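Local coordinates for putative hemin storage protein (Bordetella bronchiseptica, PDB 6AU1) that cleaves deacetylated poly-beta-1,6-N-acetylglucosamine through its glycoside hydrolase domain, the part present here, and can disrupt bacterial biofilms, at residues 183-186 with 190-193; 140-145 with 210-215. All blocks are in the same frame, centred on the assembly; numbering follows the deposited sequence.

Contact 1 (183-186 with 190-193)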
loop_
_atom_site.group_PDB
_atom_site.type_symbol
_atom_site.label_atom_id
_atom_site.label_comp_id
_atom_site.label_asym_id
_atom_site.label_seq_id
_atom_site.Cartn_x
_atom_site.Cartn_y
_atom_site.Cartn_z
ATOM N N GLY A 183 -2.362 28.962 5.276
ATOM C CA GLY A 183 -1.556 30.156 5.448
ATOM C C GLY A 183 -0.407 30.272 4.460
ATOM O O GLY A 183 0.506 31.075 4.655
ATOM N N LEU A 184 -0.450 29.473 3.399
ATOM C CA LEU A 184 0.549 29.524 2.339
ATOM C C LEU A 184 0.016 30.300 1.133
ATOM O O LEU A 184 -1.192 30.377 0.923
ATOM C CB LEU A 184 0.950 28.104 1.915
ATOM C CG LEU A 184 1.624 27.217 2.966
ATOM C CD1 LEU A 184 1.765 25.767 2.466
ATOM C CD2 LEU A 184 2.989 27.795 3.361
ATOM N N PRO A 185 0.916 30.882 0.330
ATOM C CA PRO A 185 0.421 31.483 -0.912
ATOM C C PRO A 185 -0.047 30.394 -1.870
ATOM O O PRO A 185 0.597 29.346 -1.931
ATOM C CB PRO A 185 1.645 32.219 -1.462
ATOM C CG PRO A 185 2.810 31.483 -0.897
ATOM C CD PRO A 185 2.378 30.999 0.467
ATOM N N PRO A 186 -1.153 30.630 -2.600
ATOM C CA PRO A 186 -1.688 29.646 -3.553
ATOM C C PRO A 186 -0.849 29.613 -4.832
ATOM O O PRO A 186 -1.344 29.838 -5.939
ATOM C CB PRO A 186 -3.104 30.158 -3.822
ATOM C CG PRO A 186 -2.965 31.649 -3.682
ATOM C CD PRO A 186 -1.935 31.879 -2.596
ATOM N N ALA A 190 6.121 30.082 -5.523
ATOM C CA ALA A 190 6.424 30.925 -4.369
ATOM C C ALA A 190 6.724 30.084 -3.122
ATOM O O ALA A 190 7.621 30.405 -2.336
ATOM C CB ALA A 190 5.270 31.887 -4.102
ATOM N N ILE A 191 5.967 29.010 -2.941
ATOM C CA ILE A 191 6.209 28.100 -1.835
ATOM C C ILE A 191 7.600 27.472 -1.947
ATOM O O ILE A 191 8.371 27.481 -0.991
ATOM C CB ILE A 191 5.140 26.993 -1.786
ATOM C CG1 ILE A 191 3.782 27.592 -1.407
ATOM C CG2 ILE A 191 5.558 25.908 -0.823
ATOM C CD1 ILE A 191 2.617 26.610 -1.550
ATOM N N ARG A 192 7.918 26.937 -3.123
ATOM C CA ARG A 192 9.173 26.208 -3.311
ATOM C C ARG A 192 10.405 27.102 -3.167
ATOM O O ARG A 192 11.469 26.626 -2.784
ATOM C CB ARG A 192 9.204 25.530 -4.684
ATOM C CG ARG A 192 8.262 24.317 -4.816
ATOM C CD ARG A 192 8.822 23.079 -4.117
ATOM N NE ARG A 192 10.195 22.787 -4.529
ATOM C CZ ARG A 192 10.535 22.230 -5.689
ATOM N NH1 ARG A 192 9.606 21.891 -6.576
ATOM N NH2 ARG A 192 11.815 22.014 -5.963
ATOM N N ALA A 193 10.252 28.389 -3.467
ATOM C CA ALA A 193 11.373 29.328 -3.432
ATOM C C ALA A 193 11.834 29.662 -2.010
ATOM O O ALA A 193 12.970 30.096 -1.800
ATOM C CB ALA A 193 11.001 30.613 -4.171
#
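The pyrrolidine ring of P185 meets the helical segment 190-193 through one corner rather than through a broad stack. At that corner CG lies 4.0 Å from CG1 of I191 and 4.1 Å from CB of A190, so two successive residues of the helix close over a single ring carbon, while CD of P185 also comes near CG1 of I191. The other flat group here, the P185 carbonyl, points almost straight at the end of I191: its O is 3.4 Å from I191 CD1, and the C=O···CD1 angle is about 170°. This is a van der Waals contact of a methyl with an oxygen. I191 gets there by an extended arm, with CD1 anti to CA about the CB–CG1 bond (chi2 171°), which carries the methyl out from the helix to the P185 carbonyl oxygen. The same CD1 touches CB of L184 at 4.1 Å, the two side chains crossing at about a right angle. All the cross-contacts are thus apolar or between carbon and carbonyl oxygen, and I191 is the residue shared by most of them. L184 and I191 are buried, and both also pack on W201 of helix 195-223, with L197 and Q200 adding to the cover of L184, whereas P185 and A190 stay partly exposed. Just ahead of L184, G183 ends helix 173-181 in a Schellman motif with positive phi, and A190 N bonds D187 OD1 at the beginning of the next helix. Together these features describe a short helix–loop–helix turn in which a Leu-Pro pair after the Schellman glycine packs against the following helix.

Contact 2 (140-145 with 210-215)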
loop_
_atom_site.group_PDB
_atom_site.type_symbol
_atom_site.label_atom_id
_atom_site.label_comp_id
_atom_site.label_asym_id
_atom_site.label_seq_id
_atom_site.Cartn_x
_atom_site.Cartn_y
_atom_site.Cartn_z
ATOM N N VAL A 140 -16.155 10.421 -4.081
ATOM C CA VAL A 140 -16.189 9.191 -4.868
ATOM C C VAL A 140 -15.276 8.135 -4.233
ATOM O O VAL A 140 -15.686 6.981 -4.078
ATOM C CB VAL A 140 -15.788 9.442 -6.341
ATOM C CG1 VAL A 140 -15.461 8.121 -7.047
ATOM C CG2 VAL A 140 -16.906 10.180 -7.063
ATOM N N ILE A 141 -14.071 8.529 -3.827
ATOM C CA ILE A 141 -13.175 7.588 -3.152
ATOM C C ILE A 141 -13.818 7.090 -1.858
ATOM O O ILE A 141 -13.781 5.900 -1.539
ATOM C CB ILE A 141 -11.804 8.225 -2.845
ATOM C CG1 ILE A 141 -11.083 8.558 -4.156
ATOM C CG2 ILE A 141 -10.952 7.278 -2.015
ATOM C CD1 ILE A 141 -9.866 9.481 -3.960
ATOM N N SER A 142 -14.404 8.014 -1.111
ATOM C CA SER A 142 -15.095 7.656 0.127
ATOM C C SER A 142 -16.179 6.607 -0.111
ATOM O O SER A 142 -16.357 5.679 0.692
ATOM C CB SER A 142 -15.693 8.908 0.762
ATOM O OG SER A 142 -14.650 9.801 1.142
ATOM N N GLU A 143 -16.898 6.749 -1.219
ATOM C CA GLU A 143 -18.002 5.845 -1.515
ATOM C C GLU A 143 -17.498 4.482 -1.973
ATOM O O GLU A 143 -18.126 3.453 -1.703
ATOM C CB GLU A 143 -18.928 6.471 -2.556
ATOM C CG GLU A 143 -19.794 7.590 -1.946
ATOM C CD GLU A 143 -20.600 8.359 -2.968
ATOM O OE1 GLU A 143 -20.451 8.088 -4.174
ATOM O OE2 GLU A 143 -21.380 9.246 -2.560
ATOM N N ILE A 144 -16.358 4.469 -2.653
ATOM C CA ILE A 144 -15.747 3.200 -3.039
ATOM C C ILE A 144 -15.340 2.414 -1.786
ATOM O O ILE A 144 -15.574 1.203 -1.702
ATOM C CB ILE A 144 -14.535 3.428 -3.983
ATOM C CG1 ILE A 144 -15.033 3.980 -5.327
ATOM C CG2 ILE A 144 -13.755 2.123 -4.207
ATOM C CD1 ILE A 144 -13.907 4.475 -6.244
ATOM N N TYR A 145 -14.759 3.106 -0.806
ATOM C CA TYR A 145 -14.404 2.463 0.459
ATOM C C TYR A 145 -15.648 2.001 1.211
ATOM O O TYR A 145 -15.644 0.925 1.816
ATOM C CB TYR A 145 -13.564 3.409 1.328
ATOM C CG TYR A 145 -12.074 3.300 1.058
ATOM C CD1 TYR A 145 -11.498 3.895 -0.061
ATOM C CD2 TYR A 145 -11.244 2.605 1.928
ATOM C CE1 TYR A 145 -10.119 3.789 -0.307
ATOM C CE2 TYR A 145 -9.882 2.487 1.692
ATOM C CZ TYR A 145 -9.323 3.074 0.580
ATOM O OH TYR A 145 -7.960 2.941 0.373
ATOM N N ILE A 210 -2.576 11.692 5.279
ATOM C CA ILE A 210 -2.854 10.850 6.440
ATOM C C ILE A 210 -4.281 11.071 6.944
ATOM O O ILE A 210 -5.006 10.107 7.220
ATOM C CB ILE A 210 -1.861 11.105 7.576
ATOM C CG1 ILE A 210 -0.465 10.602 7.176
ATOM C CG2 ILE A 210 -2.335 10.432 8.864
ATOM C CD1 ILE A 210 0.670 11.025 8.148
ATOM N N ASP A 211 -4.680 12.337 7.056
ATOM C CA ASP A 211 -6.020 12.665 7.530
ATOM C C ASP A 211 -7.067 12.074 6.597
ATOM O O ASP A 211 -8.110 11.589 7.055
ATOM C CB ASP A 211 -6.205 14.178 7.656
ATOM C CG ASP A 211 -5.481 14.750 8.854
ATOM O OD1 ASP A 211 -5.071 13.954 9.732
ATOM O OD2 ASP A 211 -5.326 15.990 8.924
ATOM N N PHE A 212 -6.784 12.101 5.295
ATOM C CA PHE A 212 -7.703 11.520 4.319
ATOM C C PHE A 212 -7.849 10.026 4.572
ATOM O O PHE A 212 -8.975 9.499 4.567
ATOM C CB PHE A 212 -7.226 11.776 2.884
ATOM C CG PHE A 212 -8.155 11.235 1.832
ATOM C CD1 PHE A 212 -9.504 11.565 1.841
ATOM C CD2 PHE A 212 -7.678 10.395 0.837
ATOM C CE1 PHE A 212 -10.362 11.066 0.863
ATOM C CE2 PHE A 212 -8.522 9.891 -0.148
ATOM C CZ PHE A 212 -9.866 10.229 -0.137
ATOM N N THR A 213 -6.731 9.337 4.813
ATOM C CA THR A 213 -6.836 7.902 5.099
ATOM C C THR A 213 -7.557 7.655 6.420
ATOM O O THR A 213 -8.201 6.628 6.577
ATOM C CB THR A 213 -5.470 7.178 5.126
ATOM O OG1 THR A 213 -4.660 7.668 6.202
ATOM C CG2 THR A 213 -4.747 7.326 3.770
ATOM N N MET A 214 -7.477 8.588 7.367
ATOM C CA MET A 214 -8.214 8.412 8.626
ATOM C C MET A 214 -9.716 8.574 8.393
ATOM O O MET A 214 -10.519 7.935 9.065
ATOM C CB MET A 214 -7.738 9.397 9.686
ATOM C CG MET A 214 -6.298 9.175 10.147
ATOM S SD MET A 214 -6.052 7.552 10.915
ATOM C CE MET A 214 -5.254 6.674 9.578
ATOM N N HIS A 215 -10.083 9.437 7.445
ATOM C CA HIS A 215 -11.478 9.581 7.016
ATOM C C HIS A 215 -11.986 8.268 6.417
ATOM O O HIS A 215 -13.078 7.808 6.761
ATOM C CB HIS A 215 -11.605 10.732 6.002
ATOM C CG HIS A 215 -12.935 10.810 5.308
ATOM N ND1 HIS A 215 -14.079 11.264 5.928
ATOM C CD2 HIS A 215 -13.291 10.523 4.030
ATOM C CE1 HIS A 215 -15.085 11.236 5.070
ATOM N NE2 HIS A 215 -14.631 10.796 3.910
#
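I141 leans on the ring of F212 with several carbons in turn. Its CB lies in the plane of that ring, at the edge, 3.9 Å from CZ. From there the branches diverge: CG2 reaches CZ at 3.7 Å and also approaches CE2, coming in obliquely, while CD1, at the end of the longer branch, is 3.9 Å from F212 CZ and nearly as close to CE2. One corner of the phenyl ring is therefore held between the two arms of the isoleucine, the two side chains crossing at about a right angle. CG of F212 stands anti to the backbone N (chi1 -178°), which brings the ring nearer to I141 than the first bond of the side chain would suggest. Beside this apolar pair, H215 also reaches over to helix 135-151, and its NE2 gives a hydrogen bond to S142 OG at 2.9 Å. The oxygen sits within 3° of the imidazole plane, as suits an N-H lying in that plane. S142 OG is bonded as well to the backbone O of H138, one turn back in its own helix, and the H138 ring meets those of both F212 and H215. The axes of segments 140-145 and 210-215 come within 11.2 Å and cross at -42°, and the rings of F212 and H215 reach across. The serine hydroxyl probably donates to the H138 carbonyl, which cannot itself donate, while accepting from H215; this places a proton on NE2 and probably limits the rotation of the imidazole at the partly exposed margin of an otherwise buried contact.

Overall arrangement
Contact 1 lies wholly between strands 156-159 and 230-235 of a TIM-type barrel, whereas contact 2 joins the helices before each of those strands. The centre of contact 2 is about 14 Å from the centre of the chain; that of contact 1 lies about 30 Å out, in the excursion between the two strands. Their centres are 26 Å apart and their nearest atoms about 14 Å. Helix 195-223 links them: its first turns, at L197 and W201, receive contact 1, and its middle carries contact 2. In TIM barrels the active site lies at the C-terminal strand ends; both contacts are helix and loop packing, and no catalytic role is assigned to them here.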